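Local coordinates for nitrate transport protein (Parabacteroides distasonis, PDB 3HN0) that probably serves as the substrate-binding component of an ABC transporter, capturing a small solute, possibly nitrate, for uptake, at residues C80-T85 / A182-V187; V9-G14 / I57-M62. One frame throughout, in Å; residues are numbered along the deposited sequence.

Contact 1: residues C80-T85 / A182-V187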
loop_
_atom_site.group_PDB
_atom_site.type_symbol
_atom_site.label_atom_id
_atom_site.label_comp_id
_atom_site.label_asym_id
_atom_site.label_seq_id
_atom_site.Cartn_x
_atom_site.Cartn_y
_atom_site.Cartn_z
ATOM N N CYS A 80 -5.578 -12.816 3.686
ATOM C CA CYS A 80 -6.576 -11.766 3.408
ATOM C C CYS A 80 -6.768 -11.619 1.911
ATOM O O CYS A 80 -5.782 -11.464 1.197
ATOM C CB CYS A 80 -6.151 -10.476 4.053
ATOM S SG CYS A 80 -7.273 -9.079 3.651
ATOM N N PRO A 81 -8.045 -11.643 1.418
ATOM C CA PRO A 81 -8.293 -11.631 -0.017
ATOM C C PRO A 81 -8.782 -10.322 -0.597
ATOM O O PRO A 81 -9.031 -10.253 -1.799
ATOM C CB PRO A 81 -9.433 -12.642 -0.139
ATOM C CG PRO A 81 -10.232 -12.456 1.088
ATOM C CD PRO A 81 -9.211 -12.121 2.157
ATOM N N ILE A 82 -9.001 -9.337 0.244
ATOM C CA ILE A 82 -9.626 -8.112 -0.226
ATOM C C ILE A 82 -9.009 -6.976 0.574
ATOM O O ILE A 82 -8.725 -7.095 1.768
ATOM C CB ILE A 82 -11.193 -8.224 -0.136
ATOM C CG1 ILE A 82 -11.901 -6.947 -0.658
ATOM C CG2 ILE A 82 -11.649 -8.472 1.325
ATOM C CD1 ILE A 82 -13.476 -7.015 -0.715
ATOM N N TRP A 83 -8.747 -5.864 -0.121
ATOM C CA TRP A 83 -7.943 -4.788 0.447
ATOM C C TRP A 83 -8.620 -3.397 0.339
ATOM O O TRP A 83 -8.107 -2.406 0.832
ATOM C CB TRP A 83 -6.544 -4.786 -0.222
ATOM C CG TRP A 83 -5.859 -6.113 0.032
ATOM C CD1 TRP A 83 -6.004 -7.248 -0.696
ATOM C CD2 TRP A 83 -5.057 -6.459 1.178
ATOM N NE1 TRP A 83 -5.325 -8.286 -0.114
ATOM C CE2 TRP A 83 -4.694 -7.826 1.025
ATOM C CE3 TRP A 83 -4.561 -5.742 2.279
ATOM C CZ2 TRP A 83 -3.922 -8.494 1.936
ATOM C CZ3 TRP A 83 -3.751 -6.409 3.190
ATOM C CH2 TRP A 83 -3.454 -7.796 3.022
ATOM N N GLY A 84 -9.758 -3.335 -0.319
ATOM C CA GLY A 84 -10.476 -2.072 -0.560
ATOM C C GLY A 84 -11.861 -2.156 0.053
ATOM O O GLY A 84 -12.803 -2.653 -0.555
ATOM N N THR A 85 -12.004 -1.729 1.301
ATOM C CA THR A 85 -13.283 -1.854 1.941
ATOM C C THR A 85 -13.966 -0.571 2.353
ATOM O O THR A 85 -15.174 -0.582 2.596
ATOM C CB THR A 85 -13.211 -2.813 3.166
ATOM O OG1 THR A 85 -12.460 -2.224 4.191
ATOM C CG2 THR A 85 -12.550 -4.098 2.803
ATOM N N ALA A 182 -4.988 -5.116 6.311
ATOM C CA ALA A 182 -5.506 -6.465 6.248
ATOM C C ALA A 182 -6.750 -6.559 7.160
ATOM O O ALA A 182 -6.690 -7.062 8.281
ATOM C CB ALA A 182 -4.417 -7.468 6.594
ATOM N N GLN A 183 -7.885 -6.079 6.661
ATOM C CA GLN A 183 -9.115 -5.947 7.487
ATOM C C GLN A 183 -10.010 -7.154 7.434
ATOM O O GLN A 183 -10.918 -7.243 8.234
ATOM C CB GLN A 183 -10.025 -4.762 7.056
ATOM C CG GLN A 183 -9.351 -3.561 6.680
ATOM C CD GLN A 183 -10.291 -2.455 6.412
ATOM O OE1 GLN A 183 -11.395 -2.395 6.992
ATOM N NE2 GLN A 183 -9.886 -1.566 5.531
ATOM N N THR A 184 -9.766 -8.059 6.482
ATOM C CA THR A 184 -10.590 -9.216 6.261
ATOM C C THR A 184 -9.762 -10.493 6.381
ATOM O O THR A 184 -8.638 -10.559 5.851
ATOM C CB THR A 184 -11.207 -9.161 4.882
ATOM O OG1 THR A 184 -11.956 -7.948 4.744
ATOM C CG2 THR A 184 -12.095 -10.384 4.640
ATOM N N ALA A 185 -10.280 -11.450 7.136
ATOM C CA ALA A 185 -9.592 -12.678 7.439
ATOM C C ALA A 185 -10.268 -13.861 6.799
ATOM O O ALA A 185 -11.511 -14.022 6.872
ATOM C CB ALA A 185 -9.562 -12.954 8.963
ATOM N N VAL A 186 -9.439 -14.700 6.200
ATOM C CA VAL A 186 -9.834 -16.078 5.889
ATOM C C VAL A 186 -9.243 -16.920 6.992
ATOM O O VAL A 186 -8.009 -17.017 7.106
ATOM C CB VAL A 186 -9.322 -16.541 4.510
ATOM C CG1 VAL A 186 -9.725 -17.996 4.244
ATOM C CG2 VAL A 186 -9.810 -15.615 3.383
ATOM N N VAL A 187 -10.097 -17.586 7.762
ATOM C CA VAL A 187 -9.648 -18.444 8.857
ATOM C C VAL A 187 -10.035 -19.895 8.594
ATOM O O VAL A 187 -10.969 -20.157 7.828
ATOM C CB VAL A 187 -10.227 -17.971 10.215
ATOM C CG1 VAL A 187 -9.787 -16.477 10.456
ATOM C CG2 VAL A 187 -11.748 -18.205 10.336
HETATM O O HOH W 1 -9.892 -6.108 3.866
HETATM O O HOH W 2 -7.973 -2.499 3.548
#

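Contact 2: residues V9-G14 / I57-M62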
loop_
_atom_site.group_PDB
_atom_site.type_symbol
_atom_site.label_atom_id
_atom_site.label_comp_id
_atom_site.label_asym_id
_atom_site.label_seq_id
_atom_site.Cartn_x
_atom_site.Cartn_y
_atom_site.Cartn_z
ATOM N N VAL A 9 -17.138 -23.602 3.211
ATOM C CA VAL A 9 -16.601 -22.258 3.266
ATOM C C VAL A 9 -17.728 -21.282 3.520
ATOM O O VAL A 9 -18.598 -21.121 2.677
ATOM C CB VAL A 9 -15.915 -21.910 1.983
ATOM C CG1 VAL A 9 -15.225 -20.553 2.084
ATOM C CG2 VAL A 9 -14.860 -23.021 1.676
ATOM N N SER A 10 -17.642 -20.570 4.647
ATOM C CA SER A 10 -18.662 -19.590 5.004
ATOM C C SER A 10 -18.085 -18.219 4.739
ATOM O O SER A 10 -17.036 -17.887 5.289
ATOM C CB SER A 10 -19.027 -19.721 6.486
ATOM O OG SER A 10 -19.512 -21.015 6.773
ATOM N N VAL A 11 -18.750 -17.432 3.900
ATOM C CA VAL A 11 -18.283 -16.102 3.569
ATOM C C VAL A 11 -19.288 -15.080 4.179
ATOM O O VAL A 11 -20.459 -15.097 3.853
ATOM C CB VAL A 11 -18.100 -15.938 2.073
ATOM C CG1 VAL A 11 -17.578 -14.539 1.768
ATOM C CG2 VAL A 11 -17.128 -16.990 1.499
ATOM N N LEU A 12 -18.870 -14.255 5.152
ATOM C CA LEU A 12 -19.784 -13.194 5.646
ATOM C C LEU A 12 -20.248 -12.334 4.442
ATOM O O LEU A 12 -19.455 -11.941 3.621
ATOM C CB LEU A 12 -19.105 -12.304 6.655
ATOM C CG LEU A 12 -19.965 -11.193 7.266
ATOM C CD1 LEU A 12 -21.189 -11.746 7.895
ATOM C CD2 LEU A 12 -19.106 -10.438 8.298
ATOM N N ARG A 13 -21.552 -12.096 4.332
ATOM C CA ARG A 13 -22.109 -11.272 3.238
ATOM C C ARG A 13 -21.338 -9.972 3.048
ATOM O O ARG A 13 -21.012 -9.302 4.036
ATOM C CB ARG A 13 -23.577 -10.936 3.570
ATOM C CG ARG A 13 -24.309 -10.194 2.408
ATOM C CD ARG A 13 -25.862 -10.136 2.629
ATOM N NE ARG A 13 -26.490 -11.466 2.710
ATOM C CZ ARG A 13 -26.768 -12.257 1.660
ATOM N NH1 ARG A 13 -26.474 -11.882 0.414
ATOM N NH2 ARG A 13 -27.335 -13.450 1.856
ATOM N N GLY A 14 -21.089 -9.584 1.804
ATOM C CA GLY A 14 -20.281 -8.388 1.532
ATOM C C GLY A 14 -19.387 -8.590 0.352
ATOM O O GLY A 14 -19.502 -9.615 -0.342
ATOM N N ILE A 57 -13.871 -23.363 6.828
ATOM C CA ILE A 57 -13.146 -22.131 6.498
ATOM C C ILE A 57 -14.181 -21.021 6.602
ATOM O O ILE A 57 -15.356 -21.229 6.245
ATOM C CB ILE A 57 -12.651 -22.210 5.034
ATOM C CG1 ILE A 57 -11.671 -23.413 4.901
ATOM C CG2 ILE A 57 -12.090 -20.843 4.583
ATOM C CD1 ILE A 57 -11.284 -23.825 3.503
ATOM N N ALA A 58 -13.787 -19.849 7.091
ATOM C CA ALA A 58 -14.741 -18.760 7.195
ATOM C C ALA A 58 -14.049 -17.487 6.828
ATOM O O ALA A 58 -12.856 -17.358 7.073
ATOM C CB ALA A 58 -15.309 -18.655 8.624
ATOM N N VAL A 59 -14.798 -16.518 6.315
ATOM C CA VAL A 59 -14.229 -15.266 5.926
ATOM C C VAL A 59 -15.010 -14.187 6.681
ATOM O O VAL A 59 -16.235 -14.082 6.488
ATOM C CB VAL A 59 -14.360 -15.083 4.382
ATOM C CG1 VAL A 59 -13.608 -13.826 3.945
ATOM C CG2 VAL A 59 -13.839 -16.346 3.631
ATOM N N LEU A 60 -14.322 -13.430 7.559
ATOM C CA LEU A 60 -14.956 -12.473 8.466
ATOM C C LEU A 60 -13.930 -11.448 8.877
ATOM O O LEU A 60 -12.727 -11.573 8.570
ATOM C CB LEU A 60 -15.588 -13.157 9.704
ATOM C CG LEU A 60 -14.647 -13.696 10.817
ATOM C CD1 LEU A 60 -15.485 -14.411 11.822
ATOM C CD2 LEU A 60 -13.566 -14.655 10.317
ATOM N N PRO A 61 -14.382 -10.422 9.584
ATOM C CA PRO A 61 -13.459 -9.336 9.840
ATOM C C PRO A 61 -12.257 -9.824 10.638
ATOM O O PRO A 61 -12.381 -10.717 11.513
ATOM C CB PRO A 61 -14.289 -8.360 10.651
ATOM C CG PRO A 61 -15.683 -8.558 10.129
ATOM C CD PRO A 61 -15.756 -10.060 9.982
HETATM N N MSE A 62 -11.101 -9.257 10.292
HETATM C CA MSE A 62 -9.855 -9.576 10.991
HETATM C C MSE A 62 -9.983 -9.375 12.502
HETATM O O MSE A 62 -9.443 -10.182 13.281
HETATM C CB MSE A 62 -8.692 -8.737 10.427
HETATM C CG MSE A 62 -7.342 -9.026 10.928
HETATM SE SE MSE A 62 -6.674 -10.765 10.592
HETATM C CE MSE A 62 -6.445 -10.491 8.689
#

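Contact 1: residues C80-T85 / A182-V187
The indole of W83 meets A182 through its six-membered ring: CZ3 comes to 3.5 Å from A182 CA, and A182 CB lies 3.6 Å from CZ3, the alanine coming at the ring obliquely. Across one face of the same indole sits C80 SG, 3.8 Å above the plane and displaced toward the rim. In W83, chi1 of -60° sets CG beside the backbone N, and chi2 near a right angle turns CZ3 and CH2 to A182, while NE1 at the other end is hydrogen-bonded to Y243 O.

Earlier in the strand, the methyl CG2 of I82 presses on T184, 3.6 Å from CB, and P81 CD packs on V186 CG2 at 3.8 Å. No clear direct hydrogen bond joins the two segments, and water takes that role. One water donates to I82 O and hydrogen-bonds T184 OG1; a second donates to W83 O and accepts from Q183 NE2, the water oxygen lying 2.9 Å from Q183 NE2. The Q183 amide also lies next to T85: T85 OG1 is 3.0 Å from Q183 OE1.

Strands 76-82 and 184-188 are antiparallel neighbours in the large mixed sheet, but here they splay, with short axes 133° apart. L245 and Y243 of strand 242-246 pair with C80 and P81, strand 57-61 flanks 184-188, and helix 107-119 packs against Q183.

Contact 2: residues V9-G14 / I57-M62
I57 opens the pairing by lying side by side with V9, the two side chains pointing the same way from the sheet, with I57 CG2 4.0 Å from V9 CG1. Its carbonyl O accepts from S10 N at 2.9 Å; the hydrogen points almost straight at the oxygen (171°), although the donor is tilted 24° from the carbonyl plane. V9 CA also offers a CA-H...O contact to this oxygen, and T55 OG1 hydrogen-bonds it as well, so several groups converge on one acceptor. The same T55 hydroxyl is hydrogen-bonded to S10 OG.

At A58 the side chain turns to the other face, the one S10 occupies, and packs on L50 of helix 43-51. A58 CA makes a short CA-H...O contact of 3.1 Å with S10 O. That oxygen's main partner is V59 N, 2.8 Å away, in a more bent bond of 140°.

Here the parallel ladder belongs to the mixed sheet, consistent with a lobe of the periplasmic-binding-protein kind: strand 33-40 borders 6-12 on its far side, and a beta-alpha-beta crossover through helix 43-51 carries the chain from 33-40 past strand 6-12 to 57-61.

V59 returns to the face of V9 and I57. Its CG2, set beside its own backbone N, meets V11 CG2 at 4.0 Å, and F20 touches both valines. V59 O then takes L12 N at 3.0 Å, the last bond of the ladder.

After L60, whose side chain reaches Q47, the strands diverge. P61, at the N-cap of helix 62-70, receives L12 CD2 on its CD at 3.8 Å, the two side chains crossing at about a right angle.

Overall arrangement
The centres of the two contacts lie about 9 Å apart in the same mixed sheet, where strands 6-12, 57-61, 184-188 and 76-82 follow one another in that order. Contact 2 is a parallel pair and contact 1 an antiparallel one; 57-61 and 184-188 join them, probably through hydrogen bonds from A185 N to L60 O and from V187 N to A58 O. Along the chain contact 2 closes before contact 1 opens. The 96 residues between 80-85 and 182-187 include the separate three-stranded sheet, so contact 1 brings together the chain's exit and return, consistent with the two-lobed build of periplasmic binding proteins.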